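Local structure of oxidized polyvinyl alcohol hydrolase (Sphingopyxis, 3WLA) at residues Lys128-Glu139 against Met167-Phe178. The protein hydrolyses beta-diketones such as 4,6-nonanedione and the oxidized form of polyvinyl alcohol in the second step of that polymer's breakdown. Numbering follows the deposited sequence.
Sequences KTDAGDDVRFLE and MTNRALLFDSEF
V135 is the knob of this contact: its CG2 drops between M167, R170 and A171, 3.5 Å from M167 CE, while CG1, anti to the backbone N (chi1 170°), slides past D175 CB. The small A171 leaves a shallow hollow for the branched valine where helices 133-139 and 167-174 cross at -79°, their axes 9.8 Å apart. M167, bent at chi2, curls its methyl against V135 and D134 CB, while L138 reaches toward it, CD1 lying against M167 CG.

Beside this apolar patch R170 runs out extended to the turn before helix 133-139. Its NE gives a nearly straight bond (173°) to A131 O, 2.7 Å away and in the guanidinium plane, and NH2 reaches D130 O at 2.9 Å, with Y127 O as a further acceptor. F174 CE2 lies beneath the centre of the guanidinium, and A131 CA rests on a face of the same ring, 3.7 Å from its centroid; alanine is slim enough to sit there. A leucine in place of R170 would probably leave the carbonyls of D130 and A131 without these donors and the turn freer to shift.

At the far end E139 CG sits squarely over the F178 ring, 3.4 Å from the centroid. E139 OE1 lies only 2.4 Å from D175 OD2, so one acid probably holds a proton; OE2 pairs with R143. A water bridges V135 O and D175 OD2.

Helix 163-174 follows the strand and presumed nucleophile elbow bearing S162, and helix 133-145 packs across it on the central sheet, an arrangement of the alpha/beta-hydrolase fold.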
loop_
_atom_site.group_PDB
_atom_site.type_symbol
_atom_site.label_atom_id
_atom_site.label_comp_id
_atom_site.label_asym_id
_atom_site.label_seq_id
_atom_site.Cartn_x
_atom_site.Cartn_y
_atom_site.Cartn_z
ATOM N N LYS A 128 -7.748 15.035 7.497
ATOM C CA LYS A 128 -7.567 15.726 6.235
ATOM C C LYS A 128 -6.076 16.168 6.194
ATOM O O LYS A 128 -5.507 16.328 5.107
ATOM C CB LYS A 128 -8.459 16.981 6.175
ATOM C CG LYS A 128 -9.826 16.741 5.580
ATOM C CD LYS A 128 -10.757 17.906 5.839
ATOM C CE LYS A 128 -12.051 17.723 5.045
ATOM N NZ LYS A 128 -12.995 18.912 5.119
ATOM N N THR A 129 -5.461 16.357 7.372
ATOM C CA THR A 129 -4.057 16.820 7.450
ATOM C C THR A 129 -3.097 15.935 8.267
ATOM O O THR A 129 -1.887 15.925 8.009
ATOM C CB THR A 129 -3.971 18.273 8.022
ATOM O OG1 THR A 129 -4.593 18.330 9.323
ATOM C CG2 THR A 129 -4.674 19.257 7.080
ATOM N N ASP A 130 -3.645 15.206 9.241
ATOM C CA ASP A 130 -2.904 14.292 10.124
ATOM C C ASP A 130 -2.816 12.961 9.367
ATOM O O ASP A 130 -3.848 12.407 8.967
ATOM C CB ASP A 130 -3.696 14.088 11.425
ATOM C CG ASP A 130 -2.933 13.267 12.474
ATOM O OD1 ASP A 130 -2.091 12.427 12.092
ATOM O OD2 ASP A 130 -3.190 13.430 13.685
ATOM N N ALA A 131 -1.596 12.481 9.145
ATOM C CA ALA A 131 -1.354 11.232 8.421
ATOM C C ALA A 131 -1.988 10.008 9.131
ATOM O O ALA A 131 -2.386 9.013 8.502
ATOM C CB ALA A 131 0.187 11.009 8.255
ATOM N N GLY A 132 -2.078 10.086 10.442
ATOM C CA GLY A 132 -2.608 8.964 11.174
ATOM C C GLY A 132 -1.549 8.060 11.801
ATOM O O GLY A 132 -0.387 8.035 11.348
ATOM N N ASP A 133 -1.954 7.302 12.819
ATOM C CA ASP A 133 -1.038 6.421 13.525
ATOM C C ASP A 133 -0.364 5.342 12.688
ATOM O O ASP A 133 0.784 4.955 12.947
ATOM C CB ASP A 133 -1.750 5.730 14.689
ATOM C CG ASP A 133 -1.967 6.652 15.864
ATOM O OD1 ASP A 133 -1.407 7.781 15.852
ATOM O OD2 ASP A 133 -2.666 6.222 16.790
ATOM N N ASP A 134 -1.083 4.811 11.693
ATOM C CA ASP A 134 -0.451 3.763 10.898
ATOM C C ASP A 134 0.627 4.300 9.976
ATOM O O ASP A 134 1.673 3.674 9.785
ATOM C CB ASP A 134 -1.496 2.960 10.117
ATOM C CG ASP A 134 -2.233 1.977 11.000
ATOM O OD1 ASP A 134 -1.645 1.516 12.000
ATOM O OD2 ASP A 134 -3.395 1.633 10.698
ATOM N N VAL A 135 0.409 5.461 9.391
ATOM C CA VAL A 135 1.470 5.979 8.538
ATOM C C VAL A 135 2.761 6.176 9.361
ATOM O O VAL A 135 3.853 5.905 8.881
ATOM C CB VAL A 135 1.084 7.332 7.893
ATOM C CG1 VAL A 135 2.327 7.958 7.208
ATOM C CG2 VAL A 135 -0.020 7.139 6.838
ATOM N N ARG A 136 2.623 6.618 10.617
ATOM C CA ARG A 136 3.791 6.884 11.458
ATOM C C ARG A 136 4.458 5.604 11.933
ATOM O O ARG A 136 5.687 5.525 12.020
ATOM C CB ARG A 136 3.398 7.773 12.647
ATOM C CG ARG A 136 3.273 9.267 12.226
ATOM C CD ARG A 136 2.832 10.179 13.369
ATOM N NE ARG A 136 1.533 9.841 13.959
ATOM C CZ ARG A 136 0.402 10.485 13.668
ATOM N NH1 ARG A 136 0.394 11.500 12.783
ATOM N NH2 ARG A 136 -0.719 10.124 14.278
ATOM N N PHE A 137 3.635 4.616 12.242
ATOM C CA PHE A 137 4.138 3.331 12.667
ATOM C C PHE A 137 5.008 2.698 11.581
ATOM O O PHE A 137 6.173 2.273 11.857
ATOM C CB PHE A 137 2.992 2.386 12.991
ATOM C CG PHE A 137 3.441 0.965 13.210
ATOM C CD1 PHE A 137 4.507 0.690 14.086
ATOM C CD2 PHE A 137 2.800 -0.114 12.564
ATOM C CE1 PHE A 137 4.938 -0.624 14.328
ATOM C CE2 PHE A 137 3.224 -1.440 12.805
ATOM C CZ PHE A 137 4.298 -1.689 13.689
ATOM N N LEU A 138 4.459 2.610 10.356
ATOM C CA LEU A 138 5.191 2.003 9.268
ATOM C C LEU A 138 6.569 2.656 9.129
ATOM O O LEU A 138 7.561 1.953 9.001
ATOM C CB LEU A 138 4.392 2.114 7.935
ATOM C CG LEU A 138 3.042 1.373 8.041
ATOM C CD1 LEU A 138 2.200 1.790 6.894
ATOM C CD2 LEU A 138 3.190 -0.171 8.184
ATOM N N GLU A 139 6.654 3.986 9.171
ATOM C CA GLU A 139 7.988 4.593 9.022
ATOM C C GLU A 139 8.942 4.264 10.193
ATOM O O GLU A 139 10.112 3.937 9.980
ATOM C CB GLU A 139 7.877 6.108 8.885
ATOM C CG GLU A 139 9.245 6.800 8.767
ATOM C CD GLU A 139 9.139 8.296 8.720
ATOM O OE1 GLU A 139 8.100 8.838 8.248
ATOM O OE2 GLU A 139 10.117 8.942 9.150
ATOM N N MET A 167 -3.875 1.526 2.388
ATOM C CA MET A 167 -2.895 2.020 3.355
ATOM C C MET A 167 -1.614 2.384 2.623
ATOM O O MET A 167 -0.967 3.378 2.995
ATOM C CB MET A 167 -2.592 0.945 4.407
ATOM C CG MET A 167 -1.605 1.414 5.486
ATOM S SD MET A 167 -2.523 2.577 6.509
ATOM C CE MET A 167 -1.422 3.936 6.564
ATOM N N THR A 168 -1.226 1.615 1.596
ATOM C CA THR A 168 -0.034 1.962 0.822
ATOM C C THR A 168 -0.263 3.355 0.158
ATOM O O THR A 168 0.602 4.248 0.236
ATOM C CB THR A 168 0.274 0.895 -0.273
ATOM O OG1 THR A 168 0.608 -0.375 0.371
ATOM C CG2 THR A 168 1.491 1.348 -1.152
ATOM N N ASN A 169 -1.414 3.518 -0.532
ATOM C CA ASN A 169 -1.739 4.816 -1.155
ATOM C C ASN A 169 -1.650 5.908 -0.091
ATOM O O ASN A 169 -1.070 6.969 -0.339
ATOM C CB ASN A 169 -3.188 4.883 -1.705
ATOM C CG ASN A 169 -3.377 4.165 -3.041
ATOM O OD1 ASN A 169 -2.447 4.004 -3.826
ATOM N ND2 ASN A 169 -4.611 3.757 -3.312
ATOM N N ARG A 170 -2.257 5.697 1.083
ATOM C CA ARG A 170 -2.192 6.792 2.080
ATOM C C ARG A 170 -0.738 7.143 2.495
ATOM O O ARG A 170 -0.341 8.326 2.590
ATOM C CB ARG A 170 -3.012 6.486 3.341
ATOM C CG ARG A 170 -3.030 7.716 4.309
ATOM C CD ARG A 170 -3.823 7.426 5.590
ATOM N NE ARG A 170 -4.044 8.621 6.436
ATOM C CZ ARG A 170 -4.952 9.552 6.172
ATOM N NH1 ARG A 170 -5.719 9.448 5.080
ATOM N NH2 ARG A 170 -5.111 10.589 7.018
ATOM N N ALA A 171 0.072 6.124 2.746
ATOM C CA ALA A 171 1.458 6.390 3.181
ATOM C C ALA A 171 2.271 7.067 2.080
ATOM O O ALA A 171 3.142 7.931 2.383
ATOM C CB ALA A 171 2.130 5.067 3.614
ATOM N N LEU A 172 2.012 6.717 0.811
ATOM C CA LEU A 172 2.765 7.357 -0.292
ATOM C C LEU A 172 2.342 8.815 -0.476
ATOM O O LEU A 172 3.126 9.641 -0.992
ATOM C CB LEU A 172 2.588 6.616 -1.631
ATOM C CG LEU A 172 3.119 5.158 -1.678
ATOM C CD1 LEU A 172 2.913 4.582 -3.030
ATOM C CD2 LEU A 172 4.589 5.087 -1.329
ATOM N N LEU A 173 1.099 9.120 -0.088
ATOM C CA LEU A 173 0.571 10.469 -0.225
ATOM C C LEU A 173 0.994 11.375 0.898
ATOM O O LEU A 173 1.238 12.584 0.680
ATOM C CB LEU A 173 -0.971 10.459 -0.323
ATOM C CG LEU A 173 -1.566 9.909 -1.650
ATOM C CD1 LEU A 173 -3.089 9.724 -1.518
ATOM C CD2 LEU A 173 -1.243 10.813 -2.815
ATOM N N PHE A 174 1.033 10.827 2.098
ATOM C CA PHE A 174 1.424 11.591 3.278
ATOM C C PHE A 174 2.904 11.583 3.644
ATOM O O PHE A 174 3.373 12.499 4.286
ATOM C CB PHE A 174 0.724 11.081 4.526
ATOM C CG PHE A 174 -0.639 11.682 4.745
ATOM C CD1 PHE A 174 -0.768 12.923 5.343
ATOM C CD2 PHE A 174 -1.801 11.014 4.288
ATOM C CE1 PHE A 174 -2.024 13.520 5.480
ATOM C CE2 PHE A 174 -3.070 11.587 4.415
ATOM C CZ PHE A 174 -3.184 12.865 5.018
ATOM N N ASP A 175 3.619 10.541 3.244
ATOM C CA ASP A 175 5.003 10.396 3.653
ATOM C C ASP A 175 5.914 10.008 2.496
ATOM O O ASP A 175 6.746 9.090 2.593
ATOM C CB ASP A 175 5.034 9.333 4.772
ATOM C CG ASP A 175 6.304 9.393 5.616
ATOM O OD1 ASP A 175 7.042 10.369 5.473
ATOM O OD2 ASP A 175 6.553 8.475 6.437
ATOM N N SER A 176 5.792 10.725 1.394
ATOM C CA SER A 176 6.635 10.438 0.252
ATOM C C SER A 176 8.118 10.796 0.508
ATOM O O SER A 176 8.991 10.422 -0.255
ATOM C CB SER A 176 6.118 11.181 -0.974
ATOM O OG SER A 176 6.197 12.585 -0.809
ATOM N N GLU A 177 8.406 11.495 1.596
ATOM C CA GLU A 177 9.795 11.845 1.913
ATOM C C GLU A 177 10.533 10.581 2.348
ATOM O O GLU A 177 11.754 10.462 2.219
ATOM C CB GLU A 177 9.860 12.846 3.069
ATOM C CG GLU A 177 9.481 14.250 2.716
ATOM C CD GLU A 177 7.974 14.407 2.427
ATOM O OE1 GLU A 177 7.124 13.639 3.013
ATOM O OE2 GLU A 177 7.662 15.329 1.606
ATOM N N PHE A 178 9.786 9.633 2.889
ATOM C CA PHE A 178 10.396 8.409 3.363
ATOM C C PHE A 178 10.500 7.299 2.296
ATOM O O PHE A 178 11.599 6.900 1.902
ATOM C CB PHE A 178 9.640 7.928 4.621
ATOM C CG PHE A 178 10.303 6.780 5.340
ATOM C CD1 PHE A 178 11.540 6.953 5.961
ATOM C CD2 PHE A 178 9.686 5.522 5.398
ATOM C CE1 PHE A 178 12.159 5.908 6.625
ATOM C CE2 PHE A 178 10.295 4.445 6.068
ATOM C CZ PHE A 178 11.548 4.637 6.690
HETATM O O HOH W 1 4.834 5.991 6.497
#